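Local coordinates for thiamine-binding periplasmic protein (Escherichia coli, PDB 2QRY) that binds thiamine, thiamine phosphate and thiamine diphosphate in the periplasm as the solute-binding component of the ThiBPQ ABC importer, at residues G126-L137 with D213-S221. Sequence-based numbering, arbitrary orientation.
Sequences GYFAFVYDKNKL and DLVLSYTTS. With TPS (thiamin phosphate), chain E.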
ATOM      1  N   GLY A 126       1.217   3.465  -6.384  1.00 17.51           N
ATOM      2  CA  GLY A 126       1.733   4.688  -5.808  1.00 18.31           C
ATOM      3  C   GLY A 126       3.199   4.572  -5.458  1.00 19.28           C
ATOM      4  O   GLY A 126       3.861   3.588  -5.802  1.00 20.34           O
ATOM      5  N   TYR A 127       3.708   5.582  -4.762  1.00 19.49           N
ATOM      6  CA  TYR A 127       5.103   5.600  -4.374  1.00 20.01           C
ATOM      7  C   TYR A 127       5.238   5.981  -2.909  1.00 19.81           C
ATOM      8  O   TYR A 127       4.719   7.008  -2.474  1.00 18.54           O
ATOM      9  CB  TYR A 127       5.858   6.597  -5.245  1.00 22.70           C
ATOM     10  CG  TYR A 127       5.696   6.318  -6.722  1.00 27.04           C
ATOM     11  CD1 TYR A 127       6.500   5.374  -7.365  1.00 28.28           C
ATOM     12  CD2 TYR A 127       4.715   6.972  -7.473  1.00 26.55           C
ATOM     13  CE1 TYR A 127       6.333   5.087  -8.724  1.00 30.02           C
ATOM     14  CE2 TYR A 127       4.538   6.690  -8.826  1.00 30.57           C
ATOM     15  CZ  TYR A 127       5.353   5.747  -9.443  1.00 30.66           C
ATOM     16  OH  TYR A 127       5.190   5.466 -10.781  1.00 35.04           O
ATOM     17  N   PHE A 128       5.929   5.137  -2.149  1.00 17.70           N
ATOM     18  CA  PHE A 128       6.136   5.406  -0.738  1.00 17.05           C
ATOM     19  C   PHE A 128       7.026   6.633  -0.597  1.00 16.48           C
ATOM     20  O   PHE A 128       7.981   6.819  -1.355  1.00 14.99           O
ATOM     21  CB  PHE A 128       6.800   4.212  -0.047  1.00 14.51           C
ATOM     22  CG  PHE A 128       6.034   2.931  -0.182  1.00 13.85           C
ATOM     23  CD1 PHE A 128       4.743   2.817   0.332  1.00 13.13           C
ATOM     24  CD2 PHE A 128       6.602   1.838  -0.828  1.00 11.06           C
ATOM     25  CE1 PHE A 128       4.032   1.634   0.201  1.00 11.19           C
ATOM     26  CE2 PHE A 128       5.898   0.647  -0.962  1.00 11.95           C
ATOM     27  CZ  PHE A 128       4.611   0.543  -0.448  1.00 12.46           C
ATOM     28  N   ALA A 129       6.703   7.466   0.381  1.00 15.54           N
ATOM     29  CA  ALA A 129       7.472   8.669   0.625  1.00 16.26           C
ATOM     30  C   ALA A 129       7.194   9.190   2.029  1.00 16.58           C
ATOM     31  O   ALA A 129       6.153   8.891   2.617  1.00 14.42           O
ATOM     32  CB  ALA A 129       7.106   9.728  -0.404  1.00 15.70           C
ATOM     33  N   PHE A 130       8.131   9.963   2.566  1.00 16.82           N
ATOM     34  CA  PHE A 130       7.941  10.538   3.879  1.00 17.60           C
ATOM     35  C   PHE A 130       7.203  11.857   3.755  1.00 17.32           C
ATOM     36  O   PHE A 130       7.607  12.740   2.998  1.00 18.54           O
ATOM     37  CB  PHE A 130       9.281  10.755   4.580  1.00 18.91           C
ATOM     38  CG  PHE A 130       9.896   9.495   5.103  1.00 16.70           C
ATOM     39  CD1 PHE A 130      10.756   8.743   4.315  1.00 18.37           C
ATOM     40  CD2 PHE A 130       9.618   9.061   6.389  1.00 17.13           C
ATOM     41  CE1 PHE A 130      11.332   7.571   4.806  1.00 17.54           C
ATOM     42  CE2 PHE A 130      10.192   7.887   6.887  1.00 16.42           C
ATOM     43  CZ  PHE A 130      11.049   7.145   6.088  1.00 16.35           C
ATOM     44  N   VAL A 131       6.101  11.972   4.485  1.00 17.34           N
ATOM     45  CA  VAL A 131       5.296  13.189   4.475  1.00 16.52           C
ATOM     46  C   VAL A 131       5.622  14.052   5.685  1.00 18.11           C
ATOM     47  O   VAL A 131       5.905  13.533   6.769  1.00 17.54           O
ATOM     48  CB  VAL A 131       3.796  12.859   4.501  1.00 16.70           C
ATOM     49  CG1 VAL A 131       2.987  14.120   4.772  1.00 17.72           C
ATOM     50  CG2 VAL A 131       3.381  12.240   3.175  1.00 14.80           C
ATOM     51  N   TYR A 132       5.597  15.369   5.489  1.00 19.96           N
ATOM     52  CA  TYR A 132       5.869  16.324   6.564  1.00 20.31           C
ATOM     53  C   TYR A 132       4.990  17.566   6.416  1.00 21.61           C
ATOM     54  O   TYR A 132       4.285  17.728   5.416  1.00 21.83           O
ATOM     55  CB  TYR A 132       7.342  16.753   6.565  1.00 21.13           C
ATOM     56  CG  TYR A 132       7.768  17.498   5.319  1.00 20.25           C
ATOM     57  CD1 TYR A 132       8.077  16.812   4.144  1.00 20.98           C
ATOM     58  CD2 TYR A 132       7.822  18.895   5.303  1.00 21.54           C
ATOM     59  CE1 TYR A 132       8.430  17.503   2.974  1.00 21.69           C
ATOM     60  CE2 TYR A 132       8.170  19.597   4.138  1.00 19.60           C
ATOM     61  CZ  TYR A 132       8.472  18.894   2.985  1.00 20.93           C
ATOM     62  OH  TYR A 132       8.814  19.572   1.850  1.00 19.40           O
ATOM     63  N   ASP A 133       5.054  18.440   7.414  1.00 20.78           N
ATOM     64  CA  ASP A 133       4.280  19.678   7.427  1.00 23.63           C
ATOM     65  C   ASP A 133       5.235  20.828   7.102  1.00 25.63           C
ATOM     66  O   ASP A 133       6.085  21.177   7.922  1.00 25.96           O
ATOM     67  CB  ASP A 133       3.678  19.895   8.819  1.00 24.81           C
ATOM     68  CG  ASP A 133       2.681  21.044   8.860  1.00 25.67           C
ATOM     69  OD1 ASP A 133       2.879  22.050   8.139  1.00 22.42           O
ATOM     70  OD2 ASP A 133       1.703  20.937   9.633  1.00 26.33           O
ATOM     71  N   LYS A 134       5.096  21.417   5.918  1.00 25.54           N
ATOM     72  CA  LYS A 134       5.972  22.514   5.521  1.00 27.50           C
ATOM     73  C   LYS A 134       5.916  23.696   6.479  1.00 28.91           C
ATOM     74  O   LYS A 134       6.847  24.498   6.529  1.00 28.96           O
ATOM     75  CB  LYS A 134       5.639  22.985   4.105  1.00 26.00           C
ATOM     76  CG  LYS A 134       5.989  21.980   3.025  1.00 26.32           C
ATOM     77  CD  LYS A 134       5.538  22.466   1.659  1.00 27.70           C
ATOM     78  CE  LYS A 134       4.024  22.579   1.588  1.00 27.96           C
ATOM     79  NZ  LYS A 134       3.563  23.037   0.249  1.00 30.76           N
ATOM     80  N   ASN A 135       4.827  23.814   7.232  1.00 31.31           N
ATOM     81  CA  ASN A 135       4.702  24.908   8.190  1.00 32.83           C
ATOM     82  C   ASN A 135       5.508  24.596   9.440  1.00 33.05           C
ATOM     83  O   ASN A 135       5.837  25.499  10.206  1.00 34.23           O
ATOM     84  CB  ASN A 135       3.241  25.137   8.607  1.00 33.29           C
ATOM     85  CG  ASN A 135       2.382  25.671   7.480  1.00 34.57           C
ATOM     86  OD1 ASN A 135       2.853  26.420   6.622  1.00 35.40           O
ATOM     87  ND2 ASN A 135       1.103  25.304   7.486  1.00 34.36           N
ATOM     88  N   LYS A 136       5.820  23.321   9.646  1.00 32.46           N
ATOM     89  CA  LYS A 136       6.565  22.902  10.831  1.00 33.06           C
ATOM     90  C   LYS A 136       7.988  22.432  10.540  1.00 33.09           C
ATOM     91  O   LYS A 136       8.846  22.463  11.416  1.00 33.53           O
ATOM     92  CB  LYS A 136       5.810  21.781  11.553  1.00 34.64           C
ATOM     93  CG  LYS A 136       4.463  22.177  12.147  1.00 35.31           C
ATOM     94  CD  LYS A 136       3.784  20.940  12.731  1.00 37.45           C
ATOM     95  CE  LYS A 136       2.733  21.277  13.783  1.00 39.08           C
ATOM     96  NZ  LYS A 136       1.542  21.978  13.237  1.00 39.08           N
ATOM     97  N   LEU A 137       8.236  21.984   9.317  1.00 33.54           N
ATOM     98  CA  LEU A 137       9.561  21.515   8.938  1.00 33.96           C
ATOM     99  C   LEU A 137      10.044  22.354   7.761  1.00 35.18           C
ATOM    100  O   LEU A 137       9.589  22.194   6.626  1.00 35.65           O
ATOM    101  CB  LEU A 137       9.509  20.038   8.549  1.00 33.31           C
ATOM    102  CG  LEU A 137      10.828  19.268   8.578  1.00 32.79           C
ATOM    103  CD1 LEU A 137      10.620  17.905   7.931  1.00 31.89           C
ATOM    104  CD2 LEU A 137      11.905  20.043   7.838  1.00 34.28           C
ATOM    105  N   ASP A 213       7.915  14.638  12.995  1.00 22.09           N
ATOM    106  CA  ASP A 213       8.158  15.599  11.929  1.00 22.54           C
ATOM    107  C   ASP A 213       7.886  14.951  10.581  1.00 23.43           C
ATOM    108  O   ASP A 213       7.516  15.627   9.621  1.00 22.86           O
ATOM    109  CB  ASP A 213       9.607  16.086  11.977  1.00 24.13           C
ATOM    110  CG  ASP A 213       9.938  16.816  13.269  1.00 24.45           C
ATOM    111  OD1 ASP A 213       9.271  17.826  13.565  1.00 25.92           O
ATOM    112  OD2 ASP A 213      10.870  16.385  13.985  1.00 26.44           O
ATOM    113  N   LEU A 214       8.066  13.634  10.522  1.00 22.61           N
ATOM    114  CA  LEU A 214       7.847  12.878   9.295  1.00 21.76           C
ATOM    115  C   LEU A 214       7.221  11.511   9.566  1.00 22.46           C
ATOM    116  O   LEU A 214       7.395  10.945  10.649  1.00 21.96           O
ATOM    117  CB  LEU A 214       9.182  12.670   8.574  1.00 21.89           C
ATOM    118  CG  LEU A 214      10.004  13.901   8.192  1.00 22.03           C
ATOM    119  CD1 LEU A 214      11.446  13.720   8.636  1.00 22.56           C
ATOM    120  CD2 LEU A 214       9.924  14.113   6.694  1.00 22.33           C
ATOM    121  N   VAL A 215       6.487  11.002   8.573  1.00 21.67           N
ATOM    122  CA  VAL A 215       5.863   9.674   8.625  1.00 21.87           C
ATOM    123  C   VAL A 215       5.954   9.026   7.260  1.00 19.73           C
ATOM    124  O   VAL A 215       5.759   9.695   6.239  1.00 18.51           O
ATOM    125  CB  VAL A 215       4.350   9.684   8.937  1.00 23.89           C
ATOM    126  CG1 VAL A 215       4.125   9.577  10.421  1.00 28.19           C
ATOM    127  CG2 VAL A 215       3.691  10.919   8.330  1.00 22.13           C
ATOM    128  N   LEU A 216       6.233   7.728   7.232  1.00 18.41           N
ATOM    129  CA  LEU A 216       6.284   7.041   5.955  1.00 17.38           C
ATOM    130  C   LEU A 216       4.857   6.931   5.426  1.00 15.93           C
ATOM    131  O   LEU A 216       3.981   6.399   6.102  1.00 13.29           O
ATOM    132  CB  LEU A 216       6.864   5.641   6.088  1.00 16.38           C
ATOM    133  CG  LEU A 216       6.959   5.098   4.666  1.00 19.28           C
ATOM    134  CD1 LEU A 216       8.394   4.764   4.367  1.00 23.92           C
ATOM    135  CD2 LEU A 216       6.029   3.915   4.468  1.00 17.94           C
ATOM    136  N   SER A 217       4.629   7.453   4.228  1.00 17.35           N
ATOM    137  CA  SER A 217       3.307   7.407   3.611  1.00 18.61           C
ATOM    138  C   SER A 217       3.440   7.336   2.083  1.00 19.41           C
ATOM    139  O   SER A 217       4.256   6.565   1.575  1.00 21.20           O
ATOM    140  CB  SER A 217       2.482   8.632   4.028  1.00 17.31           C
ATOM    141  OG  SER A 217       1.101   8.429   3.772  1.00 16.15           O
ATOM    142  N   TYR A 218       2.662   8.137   1.355  1.00 18.46           N
ATOM    143  CA  TYR A 218       2.709   8.112  -0.108  1.00 18.36           C
ATOM    144  C   TYR A 218       2.856   9.470  -0.799  1.00 19.44           C
ATOM    145  O   TYR A 218       2.432  10.496  -0.264  1.00 21.25           O
ATOM    146  CB  TYR A 218       1.454   7.441  -0.656  1.00 17.96           C
ATOM    147  CG  TYR A 218       1.335   5.974  -0.325  1.00 18.16           C
ATOM    148  CD1 TYR A 218       0.895   5.557   0.930  1.00 16.38           C
ATOM    149  CD2 TYR A 218       1.632   5.000  -1.281  1.00 17.10           C
ATOM    150  CE1 TYR A 218       0.742   4.210   1.222  1.00 18.82           C
ATOM    151  CE2 TYR A 218       1.490   3.641  -0.995  1.00 18.19           C
ATOM    152  CZ  TYR A 218       1.041   3.258   0.258  1.00 18.22           C
ATOM    153  OH  TYR A 218       0.884   1.928   0.551  1.00 18.62           O
ATOM    154  N   THR A 219       3.427   9.467  -2.004  1.00 16.98           N
ATOM    155  CA  THR A 219       3.612  10.712  -2.751  1.00 18.47           C
ATOM    156  C   THR A 219       2.275  11.387  -3.011  1.00 18.33           C
ATOM    157  O   THR A 219       2.228  12.564  -3.337  1.00 19.59           O
ATOM    158  CB  THR A 219       4.285  10.492  -4.135  1.00 18.00           C
ATOM    159  OG1 THR A 219       3.515   9.561  -4.910  1.00 15.99           O
ATOM    160  CG2 THR A 219       5.703   9.981  -3.969  1.00 18.91           C
ATOM    161  N   THR A 220       1.196  10.626  -2.860  1.00 18.23           N
ATOM    162  CA  THR A 220      -0.153  11.120  -3.101  1.00 18.50           C
ATOM    163  C   THR A 220      -0.895  11.562  -1.837  1.00 19.96           C
ATOM    164  O   THR A 220      -2.002  12.104  -1.915  1.00 18.18           O
ATOM    165  CB  THR A 220      -1.006  10.039  -3.815  1.00 18.90           C
ATOM    166  OG1 THR A 220      -0.817   8.773  -3.165  1.00 18.57           O
ATOM    167  CG2 THR A 220      -0.609   9.921  -5.297  1.00 15.20           C
ATOM    168  N   SER A 221      -0.295  11.342  -0.674  1.00 19.54           N
ATOM    169  CA  SER A 221      -0.953  11.722   0.567  1.00 19.89           C
ATOM    170  C   SER A 221      -1.312  13.207   0.639  1.00 20.41           C
ATOM    171  O   SER A 221      -2.354  13.570   1.184  1.00 19.90           O
ATOM    172  CB  SER A 221      -0.087  11.335   1.772  1.00 20.12           C
ATOM    173  OG  SER A 221       0.027   9.929   1.874  1.00 17.60           O
TER
HETATM  174  CM2 TPS E 400      -3.967  10.551   3.224  1.00 16.66           C
HETATM  175  N3  TPS E 400      -2.859   4.247   1.729  1.00 21.75           N
HETATM  176  C2  TPS E 400      -2.794   4.519   3.017  1.00 22.35           C
HETATM  177  S1  TPS E 400      -2.357   3.019   3.745  1.00 22.37           S
HETATM  178  C5  TPS E 400      -2.270   2.051   2.266  1.00 21.14           C
HETATM  179  C4  TPS E 400      -2.597   2.979   1.301  1.00 21.84           C
HETATM  180  CM4 TPS E 400      -2.648   2.586  -0.171  1.00 22.85           C
HETATM  181  C6  TPS E 400      -1.906   0.599   2.234  1.00 23.99           C
HETATM  182  C7  TPS E 400      -1.799   0.295   3.728  1.00 25.37           C
HETATM  183  O7  TPS E 400      -1.404  -1.038   4.027  1.00 31.10           O
HETATM  184  N1A TPS E 400      -2.633   8.891   1.992  1.00 18.69           N
HETATM  185  C2A TPS E 400      -3.792   9.193   2.583  1.00 18.59           C
HETATM  186  N3A TPS E 400      -4.793   8.316   2.619  1.00 15.76           N
HETATM  187  C4A TPS E 400      -4.677   7.092   2.061  1.00 17.52           C
HETATM  188  N4A TPS E 400      -5.732   6.200   2.117  1.00 17.56           N
HETATM  189  C5A TPS E 400      -3.450   6.732   1.418  1.00 19.40           C
HETATM  190  C6A TPS E 400      -2.430   7.698   1.412  1.00 19.13           C
HETATM  191  C7A TPS E 400      -3.214   5.353   0.754  1.00 19.07           C
HETATM  192  P1  TPS E 400      -1.362  -1.150   5.639  1.00 24.68           P
HETATM  193  O1  TPS E 400      -0.435  -0.040   6.210  1.00 27.25           O
HETATM  194  O2  TPS E 400      -0.902  -2.591   6.105  1.00 31.77           O
HETATM  195  O3  TPS E 400      -2.788  -0.905   6.177  1.00 24.66           O
HETATM  196  O   HOH W   1       1.881   7.570  -4.369  1.00 19.20           O
HETATM  197  O   HOH W   2       6.267  18.061   9.878  1.00 24.32           O
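The side chains of Phe128 and Tyr218 extend alongside each other in the same direction, with ring centroids 5.0 Å apart and planes inclined at 50°. Phe128 CD1 lies over one face of the tyrosine ring, while Phe128 CE1 comes within 3.2 Å of Tyr218 OH. That hydroxyl is hydrogen-bonded to Gln246, and Tyr218 CE1 packs against thiamin phosphate, 3.6 Å from the ligand's C4. Two antiparallel strands carry these rings and deliver the type I turn from Tyr218 to Ser221 into the thiamine-binding site; paired backbone bonds link Ala129 to Ser217 and Val131 to Val215. Within the turn, Thr219 N donates to Tyr127 O at 2.8 Å. With CG2 anti to its carbonyl carbon, Thr219 sets that methyl 3.6 Å from Tyr127 CB. Ser221 OG accepts a bond from Ser217 OG at 2.6 Å and a longer one from Tyr218 N, and donates to the ligand's N1A at 2.9 Å; Val131 CG2 packs on the CB atoms of both serines. On the other face of the sheet, Leu216 CD1 sits over the Phe130 ring, 4.3 Å from its centroid, and Leu214 CD2 fits among Phe130, Tyr132 and Leu137. Helix 165-178 covers Phe130 and Leu216, helix 200-208 packs on Val131 and Val215, and strand 214-218 lies between strands 121-133 and 156-159.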